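Local coordinates for foldase protein PrsA 2 (Bacillus anthracis, PDB 6VJ4) that catalyses the cis-trans isomerisation of peptidyl-prolyl bonds, assists the extracellular folding of secreted proteins after translocation, and is important for secretion of the protective antigen, at residues K51-A56 against K74-F79; N90-Q95 against K227-S232; K127-T132 against E137-Q142; G157-G162 against P166-A171. One frame throughout, in Å; residues are numbered along the deposited sequence.

How the contacts relate
Two of these contacts join helices of the helical part of the chain and two lie within the PpiC-type isomerase domain. Contacts 1 and 2 share helix 76-95, which meets helix 46-60 near its start and helix 223-236 near its end; their centres are about 22 Å apart. Contacts 3 and 4, about 21 Å apart between centres, each join elements close in sequence, both enclosed by the long excursion between the two halves of contact 2. Contacts 2 and 4 are buried, whereas 1 and 3 are partly open to solvent. Contacts 2 and 3 rest on hydrocarbon packing, in contact 3 partly from the root of a lysine; a carboxylate flanks the apolar cluster in contact 1, and contact 4 adds hydrogen bonds to a carboxylate.

Contact 1: residues K51-A56 against K74-F79; sequences KEVQKA and KDEADF
Phe79 reaches across from helix 76-95 to Val53 and Ala56 on helix 46-60, a compact example of how one aromatic ring can fill the gap between two helices. Its CB leaves the backbone toward the opposing helix, and CG lies anti to the backbone N (chi1 178°), which sends the ring straight out. Beyond CG, the CE2 corner does the first touching: it lies 4.2 Å from Val53 CA and, on the same residue, 4.3 Å from CG1. At the tip, CZ closes to 3.5 Å from Ala56 CB, a methyl that sits at the ring edge, near its plane. Phe79 CE2 also lies 3.9 Å from Ala56 CB, so the methyl meets two neighbouring ring carbons. Phe64 meets the same ring edge-to-face, and Leu68 and Leu73 also pack on Phe79.

Beside the ring, Glu76, extended beyond CG, slants across Val53, and its OE1 stops 4.0 Å from Val53 CG1. That oxygen forms its salt bridge with Lys57, one residue past the facing segment, so the carboxylate skirts the valine while its charge is paired with the same helix. At the start of helix 76-95, Asp75 is the N-cap: its OD1 accepts from Asp78 N at 3.2 Å.

The chemistry is therefore mixed, with aliphatic groups against one end of the ring and an ion pair beside it. Packing fits the helices to each other, while Glu76 and Lys57 add a polar tie between them.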
loop_
_atom_site.group_PDB
_atom_site.type_symbol
_atom_site.label_atom_id
_atom_site.label_comp_id
_atom_site.label_asym_id
_atom_site.label_seq_id
_atom_site.Cartn_x
_atom_site.Cartn_y
_atom_site.Cartn_z
ATOM N N LYS A 51 -18.055 8.835 21.631
ATOM C CA LYS A 51 -17.924 9.052 23.098
ATOM C C LYS A 51 -16.542 9.639 23.405
ATOM O O LYS A 51 -16.462 10.539 24.263
ATOM C CB LYS A 51 -18.160 7.754 23.879
ATOM C CG LYS A 51 -17.833 7.839 25.366
ATOM C CD LYS A 51 -18.434 6.730 26.209
ATOM C CE LYS A 51 -19.939 6.835 26.343
ATOM N NZ LYS A 51 -20.492 5.768 27.211
ATOM N N GLU A 52 -15.500 9.150 22.726
ATOM C CA GLU A 52 -14.123 9.657 22.968
ATOM C C GLU A 52 -14.035 11.096 22.442
ATOM O O GLU A 52 -13.331 11.909 23.069
ATOM C CB GLU A 52 -13.090 8.738 22.308
ATOM C CG GLU A 52 -11.654 9.019 22.725
ATOM C CD GLU A 52 -11.326 8.714 24.179
ATOM O OE1 GLU A 52 -12.152 8.061 24.849
ATOM O OE2 GLU A 52 -10.245 9.135 24.640
ATOM N N VAL A 53 -14.735 11.390 21.340
ATOM C CA VAL A 53 -14.747 12.767 20.752
ATOM C C VAL A 53 -15.428 13.720 21.741
ATOM O O VAL A 53 -14.888 14.821 21.956
ATOM C CB VAL A 53 -15.453 12.813 19.381
ATOM C CG1 VAL A 53 -15.802 14.238 18.976
ATOM C CG2 VAL A 53 -14.642 12.129 18.287
ATOM N N GLN A 54 -16.571 13.307 22.305
ATOM C CA GLN A 54 -17.338 14.154 23.263
ATOM C C GLN A 54 -16.517 14.388 24.535
ATOM O O GLN A 54 -16.627 15.487 25.111
ATOM C CB GLN A 54 -18.680 13.505 23.609
ATOM C CG GLN A 54 -19.620 13.375 22.418
ATOM C CD GLN A 54 -19.957 14.706 21.790
ATOM O OE1 GLN A 54 -19.810 15.766 22.399
ATOM N NE2 GLN A 54 -20.430 14.657 20.556
ATOM N N LYS A 55 -15.728 13.394 24.948
ATOM C CA LYS A 55 -14.901 13.529 26.174
ATOM C C LYS A 55 -13.892 14.666 25.950
ATOM O O LYS A 55 -13.569 15.371 26.922
ATOM C CB LYS A 55 -14.239 12.185 26.500
ATOM C CG LYS A 55 -13.822 12.003 27.954
ATOM C CD LYS A 55 -13.286 10.622 28.277
ATOM C CE LYS A 55 -11.982 10.303 27.578
ATOM N NZ LYS A 55 -11.417 9.013 28.042
ATOM N N ALA A 56 -13.453 14.858 24.700
ATOM C CA ALA A 56 -12.493 15.935 24.359
ATOM C C ALA A 56 -13.224 17.285 24.278
ATOM O O ALA A 56 -12.611 18.305 24.659
ATOM C CB ALA A 56 -11.787 15.610 23.064
ATOM N N LYS A 74 -7.173 19.492 10.663
ATOM C CA LYS A 74 -7.948 20.238 9.632
ATOM C C LYS A 74 -9.268 20.737 10.232
ATOM O O LYS A 74 -9.474 21.965 10.282
ATOM C CB LYS A 74 -8.263 19.325 8.443
ATOM C CG LYS A 74 -7.096 18.509 7.902
ATOM C CD LYS A 74 -6.188 19.240 6.943
ATOM C CE LYS A 74 -5.002 18.386 6.547
ATOM N NZ LYS A 74 -4.286 18.938 5.374
ATOM N N ASP A 75 -10.126 19.798 10.646
ATOM C CA ASP A 75 -11.458 20.099 11.237
ATOM C C ASP A 75 -11.844 18.958 12.189
ATOM O O ASP A 75 -10.971 18.106 12.476
ATOM C CB ASP A 75 -12.498 20.340 10.138
ATOM C CG ASP A 75 -12.593 19.227 9.105
ATOM O OD1 ASP A 75 -11.934 18.183 9.296
ATOM O OD2 ASP A 75 -13.317 19.419 8.108
ATOM N N GLU A 76 -13.099 18.935 12.649
ATOM C CA GLU A 76 -13.560 17.896 13.612
ATOM C C GLU A 76 -13.575 16.518 12.935
ATOM O O GLU A 76 -13.374 15.519 13.647
ATOM C CB GLU A 76 -14.931 18.262 14.179
ATOM C CG GLU A 76 -15.480 17.227 15.143
ATOM C CD GLU A 76 -16.748 17.644 15.864
ATOM O OE1 GLU A 76 -17.463 16.750 16.356
ATOM O OE2 GLU A 76 -17.008 18.863 15.950
ATOM N N ALA A 77 -13.807 16.472 11.619
ATOM C CA ALA A 77 -13.810 15.190 10.873
ATOM C C ALA A 77 -12.416 14.554 10.951
ATOM O O ALA A 77 -12.342 13.321 11.139
ATOM C CB ALA A 77 -14.232 15.418 9.441
ATOM N N ASP A 78 -11.363 15.369 10.805
ATOM C CA ASP A 78 -9.954 14.893 10.887
ATOM C C ASP A 78 -9.718 14.320 12.289
ATOM O O ASP A 78 -9.197 13.192 12.385
ATOM C CB ASP A 78 -8.967 16.024 10.573
ATOM C CG ASP A 78 -7.511 15.591 10.492
ATOM O OD1 ASP A 78 -7.262 14.374 10.358
ATOM O OD2 ASP A 78 -6.633 16.478 10.564
ATOM N N PHE A 79 -10.118 15.069 13.323
ATOM C CA PHE A 79 -9.970 14.650 14.743
ATOM C C PHE A 79 -10.634 13.278 14.948
ATOM O O PHE A 79 -9.961 12.349 15.447
ATOM C CB PHE A 79 -10.545 15.736 15.658
ATOM C CG PHE A 79 -10.501 15.432 17.134
ATOM C CD1 PHE A 79 -9.289 15.332 17.802
ATOM C CD2 PHE A 79 -11.671 15.306 17.868
ATOM C CE1 PHE A 79 -9.248 15.062 19.162
ATOM C CE2 PHE A 79 -11.628 15.047 19.231
ATOM C CZ PHE A 79 -10.418 14.924 19.875
#

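Contact 2: residues N90-Q95 against K227-S232; sequences NKAIKQ and KKLLQS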
loop_
_atom_site.group_PDB
_atom_site.type_symbol
_atom_site.label_atom_id
_atom_site.label_comp_id
_atom_site.label_asym_id
_atom_site.label_seq_id
_atom_site.Cartn_x
_atom_site.Cartn_y
_atom_site.Cartn_z
ATOM N N ASN A 90 -5.289 0.874 19.885
ATOM C CA ASN A 90 -5.323 0.411 21.262
ATOM C C ASN A 90 -5.844 -1.025 21.300
ATOM O O ASN A 90 -5.293 -1.830 22.070
ATOM C CB ASN A 90 -6.199 1.284 22.167
ATOM C CG ASN A 90 -5.569 2.616 22.513
ATOM O OD1 ASN A 90 -4.425 2.883 22.149
ATOM N ND2 ASN A 90 -6.303 3.446 23.238
ATOM N N LYS A 91 -6.877 -1.312 20.505
ATOM C CA LYS A 91 -7.476 -2.671 20.458
ATOM C C LYS A 91 -6.453 -3.645 19.861
ATOM O O LYS A 91 -6.348 -4.779 20.376
ATOM C CB LYS A 91 -8.779 -2.644 19.651
ATOM C CG LYS A 91 -9.525 -3.968 19.567
ATOM C CD LYS A 91 -10.780 -3.907 18.717
ATOM C CE LYS A 91 -11.482 -5.244 18.599
ATOM N NZ LYS A 91 -12.678 -5.167 17.728
ATOM N N ALA A 92 -5.718 -3.207 18.833
ATOM C CA ALA A 92 -4.691 -4.050 18.172
ATOM C C ALA A 92 -3.559 -4.373 19.163
ATOM O O ALA A 92 -3.085 -5.530 19.182
ATOM C CB ALA A 92 -4.151 -3.341 16.962
ATOM N N ILE A 93 -3.128 -3.376 19.929
ATOM C CA ILE A 93 -2.029 -3.581 20.919
ATOM C C ILE A 93 -2.539 -4.523 22.016
ATOM O O ILE A 93 -1.770 -5.406 22.436
ATOM C CB ILE A 93 -1.523 -2.231 21.467
ATOM C CG1 ILE A 93 -0.933 -1.370 20.346
ATOM C CG2 ILE A 93 -0.519 -2.440 22.592
ATOM C CD1 ILE A 93 -0.618 0.046 20.751
ATOM N N LYS A 94 -3.795 -4.357 22.433
ATOM C CA LYS A 94 -4.368 -5.240 23.481
ATOM C C LYS A 94 -4.438 -6.676 22.945
ATOM O O LYS A 94 -4.152 -7.601 23.720
ATOM C CB LYS A 94 -5.735 -4.721 23.938
ATOM C CG LYS A 94 -6.380 -5.520 25.060
ATOM C CD LYS A 94 -7.547 -4.829 25.734
ATOM C CE LYS A 94 -8.029 -5.590 26.955
ATOM N NZ LYS A 94 -9.131 -4.893 27.658
ATOM N N GLN A 95 -4.775 -6.857 21.663
ATOM C CA GLN A 95 -4.865 -8.223 21.084
ATOM C C GLN A 95 -3.469 -8.772 20.769
ATOM O O GLN A 95 -3.354 -9.996 20.656
ATOM C CB GLN A 95 -5.776 -8.228 19.855
ATOM C CG GLN A 95 -7.233 -7.980 20.220
ATOM C CD GLN A 95 -8.168 -7.961 19.035
ATOM O OE1 GLN A 95 -9.325 -7.573 19.154
ATOM N NE2 GLN A 95 -7.681 -8.396 17.886
ATOM N N LYS A 227 4.536 1.116 16.319
ATOM C CA LYS A 227 4.942 1.402 14.915
ATOM C C LYS A 227 5.467 0.113 14.266
ATOM O O LYS A 227 5.159 -0.111 13.079
ATOM C CB LYS A 227 5.919 2.585 14.897
ATOM C CG LYS A 227 5.287 3.907 15.326
ATOM C CD LYS A 227 6.249 5.061 15.477
ATOM C CE LYS A 227 5.553 6.323 15.941
ATOM N NZ LYS A 227 6.499 7.452 16.095
ATOM N N LYS A 228 6.205 -0.715 15.013
ATOM C CA LYS A 228 6.676 -2.018 14.464
ATOM C C LYS A 228 5.448 -2.906 14.208
ATOM O O LYS A 228 5.507 -3.750 13.295
ATOM C CB LYS A 228 7.692 -2.664 15.416
ATOM C CG LYS A 228 9.027 -1.931 15.525
ATOM C CD LYS A 228 9.930 -2.428 16.644
ATOM C CE LYS A 228 10.360 -3.873 16.493
ATOM N NZ LYS A 228 11.171 -4.084 15.269
ATOM N N LEU A 229 4.374 -2.696 14.977
ATOM C CA LEU A 229 3.107 -3.461 14.812
ATOM C C LEU A 229 2.410 -2.997 13.532
ATOM O O LEU A 229 1.767 -3.830 12.873
ATOM C CB LEU A 229 2.215 -3.234 16.039
ATOM C CG LEU A 229 0.812 -3.836 15.971
ATOM C CD1 LEU A 229 0.860 -5.318 15.632
ATOM C CD2 LEU A 229 0.068 -3.618 17.279
ATOM N N LEU A 230 2.528 -1.708 13.207
ATOM C CA LEU A 230 1.906 -1.174 11.966
ATOM C C LEU A 230 2.651 -1.738 10.747
ATOM O O LEU A 230 1.975 -2.253 9.837
ATOM C CB LEU A 230 1.944 0.358 12.006
ATOM C CG LEU A 230 1.379 1.076 10.779
ATOM C CD1 LEU A 230 -0.017 0.579 10.433
ATOM C CD2 LEU A 230 1.370 2.580 11.001
ATOM N N GLN A 231 3.989 -1.683 10.756
ATOM C CA GLN A 231 4.815 -2.191 9.623
ATOM C C GLN A 231 4.539 -3.683 9.393
ATOM O O GLN A 231 4.454 -4.096 8.220
ATOM C CB GLN A 231 6.305 -1.978 9.901
ATOM C CG GLN A 231 6.711 -0.515 10.017
ATOM C CD GLN A 231 8.168 -0.359 10.389
ATOM O OE1 GLN A 231 8.902 -1.334 10.534
ATOM N NE2 GLN A 231 8.598 0.882 10.553
ATOM N N SER A 232 4.426 -4.461 10.473
ATOM C CA SER A 232 4.160 -5.918 10.347
ATOM C C SER A 232 2.749 -6.141 9.792
ATOM O O SER A 232 2.583 -7.047 8.958
ATOM C CB SER A 232 4.351 -6.631 11.661
ATOM O OG SER A 232 3.462 -6.128 12.646
#
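Ile93 and Leu229 mark the closest backbone approach, with their CA atoms 8.0 Å apart where the end of helix 76-95 passes helix 223-236. At that spacing a single leucine can span the gap, and Leu229 does so. Its CB points toward the opposing helix, and CG lies anti to the backbone N (chi1 174°), carrying the branched end outward. Of its two methyls, CD2 makes the contact. It lies 3.9 Å from Ile93 CG1, the two side chains crossing at a slant, and 4.2 Å from Ala92 CB. The same methyl also comes within 4.1 Å of Ala92 O, so it settles over the helix surface between two consecutive residues.

Ile93 meets it with the inner part of its longer branch, for CG1 rather than CD1 is the nearest atom. The isoleucine also packs on Arg219 and Thr220 of helix 204-220, and Ala92 on Tyr42. The next residue along from Leu229, Leu230, faces a different partner, helix 28-41, where it touches Tyr30, Ala34 and Ile38. Helix 223-236 therefore offers adjacent leucines to two separate surfaces.

The two segments bury just 89 Å² against each other, by van der Waals contact without any directional bond. Such chemistry is consistent with packing by shape and apolar burial rather than by polar pairing.

Contact 3: residues K127-T132 against E137-Q142; sequences KKKLDT and EELAKQ
Leu139 meets Leu130 and Lys129 of the helix that precedes its own, and is the residue of its segment that makes the contact. Following segment 137-142 in order shows how one residue in six can face a neighbour while the others serve different surfaces. Glu137 comes first and turns its CB away from the opposing helix; its OE2 makes a salt bridge with Lys194. Glu138 directs its carboxylate along its own helix, where OE2 receives Lys141 NZ at 2.7 Å on the syn side, 25° out of the carboxylate plane.

Leu139 follows, with its CB pointing toward helix 120-131, and its CD1 methyl is the atom inserted into the interface. That methyl lies 3.7 Å from Leu130 CD2 and 4.0 Å from Leu130 CG, tucked against the branched end of the other leucine. CD1 also comes within 4.0 Å of Lys129 CB, so the lysine contributes the hydrocarbon root of its chain. Ala140, next in line, is buried against strand 110-117 through Ile115, and Lys141 then completes the pair with Glu138.

Helices 120-131 and 136-143 are thus consecutive helices of the PpiC-type domain, joined by a short turn. Leu139, which also touches Ile115, links helix 120-131 to strand 110-117 of the antiparallel sheet, while Leu130 packs on Ile180 of a loop.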
loop_
_atom_site.group_PDB
_atom_site.type_symbol
_atom_site.label_atom_id
_atom_site.label_comp_id
_atom_site.label_asym_id
_atom_site.label_seq_id
_atom_site.Cartn_x
_atom_site.Cartn_y
_atom_site.Cartn_z
ATOM N N LYS A 127 35.245 -6.018 34.926
ATOM C CA LYS A 127 34.994 -7.365 35.501
ATOM C C LYS A 127 36.248 -7.850 36.255
ATOM O O LYS A 127 36.108 -8.365 37.377
ATOM C CB LYS A 127 34.624 -8.346 34.377
ATOM C CG LYS A 127 34.327 -9.769 34.825
ATOM C CD LYS A 127 33.243 -9.854 35.877
ATOM C CE LYS A 127 32.635 -11.235 36.036
ATOM N NZ LYS A 127 33.644 -12.255 36.381
ATOM N N LYS A 128 37.413 -7.681 35.652
ATOM C CA LYS A 128 38.695 -8.101 36.285
ATOM C C LYS A 128 38.861 -7.433 37.661
ATOM O O LYS A 128 39.210 -8.153 38.629
ATOM C CB LYS A 128 39.863 -7.791 35.349
ATOM C CG LYS A 128 40.058 -8.789 34.215
ATOM C CD LYS A 128 41.295 -8.510 33.393
ATOM C CE LYS A 128 41.533 -9.532 32.302
ATOM N NZ LYS A 128 40.418 -9.562 31.326
ATOM N N LYS A 129 38.516 -6.148 37.768
ATOM C CA LYS A 129 38.664 -5.391 39.045
ATOM C C LYS A 129 37.661 -5.914 40.074
ATOM O O LYS A 129 38.051 -6.163 41.235
ATOM C CB LYS A 129 38.486 -3.891 38.801
ATOM C CG LYS A 129 39.666 -3.184 38.147
ATOM C CD LYS A 129 39.358 -1.756 37.804
ATOM C CE LYS A 129 40.492 -1.039 37.101
ATOM N NZ LYS A 129 40.071 0.324 36.699
ATOM N N LEU A 130 36.406 -6.087 39.670
ATOM C CA LEU A 130 35.390 -6.615 40.612
ATOM C C LEU A 130 35.787 -8.021 41.101
ATOM O O LEU A 130 35.525 -8.324 42.268
ATOM C CB LEU A 130 34.041 -6.656 39.907
ATOM C CG LEU A 130 33.487 -5.294 39.510
ATOM C CD1 LEU A 130 32.326 -5.442 38.535
ATOM C CD2 LEU A 130 33.076 -4.513 40.737
ATOM N N ASP A 131 36.410 -8.829 40.242
ATOM C CA ASP A 131 36.762 -10.217 40.639
ATOM C C ASP A 131 37.831 -10.209 41.743
ATOM O O ASP A 131 37.896 -11.212 42.479
ATOM C CB ASP A 131 37.141 -11.057 39.421
ATOM C CG ASP A 131 35.938 -11.502 38.596
ATOM O OD1 ASP A 131 34.787 -11.368 39.078
ATOM O OD2 ASP A 131 36.155 -12.018 37.494
ATOM N N THR A 132 38.589 -9.106 41.854
ATOM C CA THR A 132 39.665 -8.926 42.882
ATOM C C THR A 132 39.059 -8.475 44.218
ATOM O O THR A 132 39.793 -8.520 45.202
ATOM C CB THR A 132 40.722 -7.863 42.526
ATOM O OG1 THR A 132 40.251 -6.526 42.769
ATOM C CG2 THR A 132 41.245 -7.981 41.110
ATOM N N GLU A 137 29.841 -0.677 43.901
ATOM C CA GLU A 137 29.142 0.630 43.995
ATOM C C GLU A 137 30.086 1.763 43.586
ATOM O O GLU A 137 29.649 2.683 42.849
ATOM C CB GLU A 137 28.570 0.769 45.404
ATOM C CG GLU A 137 27.507 -0.296 45.709
ATOM C CD GLU A 137 27.916 -1.776 45.672
ATOM O OE1 GLU A 137 28.961 -2.130 46.254
ATOM O OE2 GLU A 137 27.172 -2.595 45.049
ATOM N N GLU A 138 31.320 1.741 44.075
ATOM C CA GLU A 138 32.248 2.850 43.738
ATOM C C GLU A 138 32.614 2.798 42.252
ATOM O O GLU A 138 32.764 3.893 41.634
ATOM C CB GLU A 138 33.468 2.836 44.666
ATOM C CG GLU A 138 33.099 3.157 46.102
ATOM C CD GLU A 138 32.503 4.542 46.292
ATOM O OE1 GLU A 138 32.972 5.482 45.624
ATOM O OE2 GLU A 138 31.533 4.674 47.062
ATOM N N LEU A 139 32.828 1.606 41.693
ATOM C CA LEU A 139 33.146 1.543 40.243
ATOM C C LEU A 139 31.944 2.012 39.430
ATOM O O LEU A 139 32.154 2.644 38.398
ATOM C CB LEU A 139 33.534 0.125 39.821
ATOM C CG LEU A 139 35.000 -0.234 39.889
ATOM C CD1 LEU A 139 35.162 -1.703 39.539
ATOM C CD2 LEU A 139 35.838 0.644 38.952
ATOM N N ALA A 140 30.731 1.733 39.883
ATOM C CA ALA A 140 29.550 2.195 39.136
ATOM C C ALA A 140 29.484 3.723 39.193
ATOM O O ALA A 140 29.203 4.350 38.171
ATOM C CB ALA A 140 28.299 1.586 39.701
ATOM N N LYS A 141 29.742 4.274 40.370
ATOM C CA LYS A 141 29.674 5.748 40.538
ATOM C C LYS A 141 30.720 6.423 39.655
ATOM O O LYS A 141 30.466 7.561 39.171
ATOM C CB LYS A 141 29.829 6.097 42.015
ATOM C CG LYS A 141 28.594 5.797 42.847
ATOM C CD LYS A 141 28.587 6.378 44.241
ATOM C CE LYS A 141 29.789 6.005 45.070
ATOM N NZ LYS A 141 29.738 6.624 46.420
ATOM N N GLN A 142 31.853 5.769 39.440
ATOM C CA GLN A 142 32.920 6.382 38.638
ATOM C C GLN A 142 32.718 6.104 37.147
ATOM O O GLN A 142 32.850 7.062 36.364
ATOM C CB GLN A 142 34.305 5.893 39.097
ATOM C CG GLN A 142 35.459 6.469 38.280
ATOM C CD GLN A 142 35.482 7.976 38.390
ATOM O OE1 GLN A 142 35.264 8.522 39.470
ATOM N NE2 GLN A 142 35.685 8.651 37.266
#

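Contact 4: residues G157-G162 against P166-A171; sequences GYFHSG and PEFETA
Glu169 receives two hydrogen bonds from the loop that follows strand 155-159, one on each carboxylate oxygen. Ser161 OG donates to Glu169 OE2 at 2.6 Å, and Gly162 N donates to Glu169 OE1 at 2.8 Å with an almost straight N-H...O angle of 171°. Both donors approach on the syn side, some 20° out of the carboxylate plane, so serine and glycine grip the group as a fork. A water donates to Glu169 OE1 at 2.9 Å and to His160 O at 3.2 Å, bridging the carboxylate to the loop backbone. Lys107 forms a salt bridge with OE2 of this buried residue, so that the oxygen has both a hydroxyl and an ammonium partner, which would probably favour the charged form. The glutamate reaches the loop by being extended from end to end, with CG anti to the backbone N (chi1 176°). Glu169 was modelled in two conformers, and the bonds described belong to one of them.

A second, apolar contact joins Phe159 CZ to Phe168 CE1, 4.0 Å apart. The phenylalanine of the strand presents its tip atom near the plane of the Phe168 ring, at its edge.

The segments belong to the parvulin-like (PpiC) fold, in which helix 166-174 packs beside the antiparallel sheet. Phe168 stacks edge-to-face with both His114 and His191, an arrangement consistent with the paired histidines and neighbouring aromatic residue of the parvulin active site.

Further out, Met164 packs on Phe159, and Phe159 pairs through its backbone with Ile110 of strand 110-117.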
loop_
_atom_site.group_PDB
_atom_site.type_symbol
_atom_site.label_atom_id
_atom_site.label_comp_id
_atom_site.label_asym_id
_atom_site.label_seq_id
_atom_site.Cartn_x
_atom_site.Cartn_y
_atom_site.Cartn_z
ATOM N N GLY A 157 17.119 -1.170 41.578
ATOM C CA GLY A 157 15.954 -1.524 42.413
ATOM C C GLY A 157 15.264 -2.761 41.856
ATOM O O GLY A 157 15.810 -3.375 40.933
ATOM N N TYR A 158 14.121 -3.120 42.429
ATOM C CA TYR A 158 13.345 -4.277 41.923
ATOM C C TYR A 158 12.610 -3.906 40.636
ATOM O O TYR A 158 12.023 -2.793 40.551
ATOM C CB TYR A 158 12.357 -4.763 42.982
ATOM C CG TYR A 158 12.995 -5.668 43.999
ATOM C CD1 TYR A 158 13.171 -7.012 43.718
ATOM C CD2 TYR A 158 13.459 -5.184 45.213
ATOM C CE1 TYR A 158 13.795 -7.863 44.614
ATOM C CE2 TYR A 158 14.063 -6.029 46.132
ATOM C CZ TYR A 158 14.221 -7.373 45.830
ATOM O OH TYR A 158 14.887 -8.198 46.679
ATOM N N PHE A 159 12.610 -4.831 39.681
ATOM C CA PHE A 159 11.886 -4.640 38.404
ATOM C C PHE A 159 11.321 -5.980 37.951
ATOM O O PHE A 159 11.823 -7.044 38.340
ATOM C CB PHE A 159 12.796 -4.021 37.343
ATOM C CG PHE A 159 14.061 -4.792 37.086
ATOM C CD1 PHE A 159 15.208 -4.533 37.827
ATOM C CD2 PHE A 159 14.111 -5.771 36.115
ATOM C CE1 PHE A 159 16.369 -5.249 37.602
ATOM C CE2 PHE A 159 15.280 -6.490 35.886
ATOM C CZ PHE A 159 16.405 -6.225 36.635
ATOM N N HIS A 160 10.258 -5.910 37.159
ATOM C CA HIS A 160 9.631 -7.139 36.622
ATOM C C HIS A 160 10.155 -7.467 35.225
ATOM O O HIS A 160 10.729 -6.609 34.542
ATOM C CB HIS A 160 8.102 -6.970 36.587
ATOM C CG HIS A 160 7.429 -7.006 37.921
ATOM N ND1 HIS A 160 6.906 -8.175 38.458
ATOM C CD2 HIS A 160 7.152 -6.028 38.813
ATOM C CE1 HIS A 160 6.350 -7.912 39.621
ATOM N NE2 HIS A 160 6.498 -6.607 39.869
ATOM N N SER A 161 9.879 -8.688 34.795
ATOM C CA SER A 161 10.184 -9.132 33.424
ATOM C C SER A 161 9.550 -8.131 32.443
ATOM O O SER A 161 8.373 -7.732 32.658
ATOM C CB SER A 161 9.620 -10.526 33.218
ATOM O OG SER A 161 9.847 -10.975 31.892
ATOM N N GLY A 162 10.284 -7.736 31.413
ATOM C CA GLY A 162 9.796 -6.764 30.419
ATOM C C GLY A 162 10.255 -5.351 30.704
ATOM O O GLY A 162 10.149 -4.512 29.789
ATOM N N PRO A 166 15.651 -7.178 26.544
ATOM C CA PRO A 166 15.694 -8.640 26.592
ATOM C C PRO A 166 17.118 -9.164 26.835
ATOM O O PRO A 166 17.270 -10.105 27.587
ATOM C CB PRO A 166 15.193 -9.098 25.209
ATOM C CG PRO A 166 14.431 -7.913 24.652
ATOM C CD PRO A 166 14.966 -6.677 25.342
ATOM N N GLU A 167 18.117 -8.555 26.182
ATOM C CA GLU A 167 19.529 -8.982 26.379
ATOM C C GLU A 167 19.907 -8.854 27.856
ATOM O O GLU A 167 20.525 -9.783 28.411
ATOM C CB GLU A 167 20.483 -8.133 25.542
ATOM C CG GLU A 167 20.303 -8.304 24.041
ATOM C CD GLU A 167 19.176 -7.526 23.373
ATOM O OE1 GLU A 167 18.463 -6.747 24.051
ATOM O OE2 GLU A 167 19.017 -7.702 22.157
ATOM N N PHE A 168 19.550 -7.726 28.459
ATOM C CA PHE A 168 19.912 -7.504 29.874
ATOM C C PHE A 168 19.147 -8.507 30.755
ATOM O O PHE A 168 19.717 -9.141 31.622
ATOM C CB PHE A 168 19.520 -6.100 30.306
ATOM C CG PHE A 168 19.903 -5.763 31.715
ATOM C CD1 PHE A 168 19.109 -6.148 32.780
ATOM C CD2 PHE A 168 21.038 -5.006 31.980
ATOM C CE1 PHE A 168 19.462 -5.829 34.078
ATOM C CE2 PHE A 168 21.376 -4.681 33.282
ATOM C CZ PHE A 168 20.603 -5.109 34.330
ATOM N N GLU A 169 17.859 -8.623 30.464
ATOM C CA GLU A 169 16.974 -9.499 31.274
ATOM C C GLU A 169 17.454 -10.948 31.211
ATOM O O GLU A 169 17.454 -11.605 32.271
ATOM C CB GLU A 169 15.541 -9.403 30.770
ATOM C CG GLU A 169 14.612 -10.343 31.506
ATOM C CD GLU A 169 13.135 -10.125 31.260
ATOM O OE1 GLU A 169 12.732 -8.975 30.939
ATOM O OE2 GLU A 169 12.391 -11.111 31.372
ATOM N N THR A 170 17.796 -11.423 30.010
ATOM C CA THR A 170 18.221 -12.828 29.816
ATOM C C THR A 170 19.432 -13.110 30.702
ATOM O O THR A 170 19.462 -14.156 31.394
ATOM C CB THR A 170 18.492 -13.134 28.342
ATOM O OG1 THR A 170 17.226 -13.036 27.682
ATOM C CG2 THR A 170 19.099 -14.504 28.140
ATOM N N ALA A 171 20.388 -12.182 30.710
ATOM C CA ALA A 171 21.599 -12.384 31.519
ATOM C C ALA A 171 21.291 -12.302 33.013
ATOM O O ALA A 171 21.815 -13.150 33.784
ATOM C CB ALA A 171 22.625 -11.343 31.131
HETATM O O HOH W 1 13.434 -6.986 32.946
#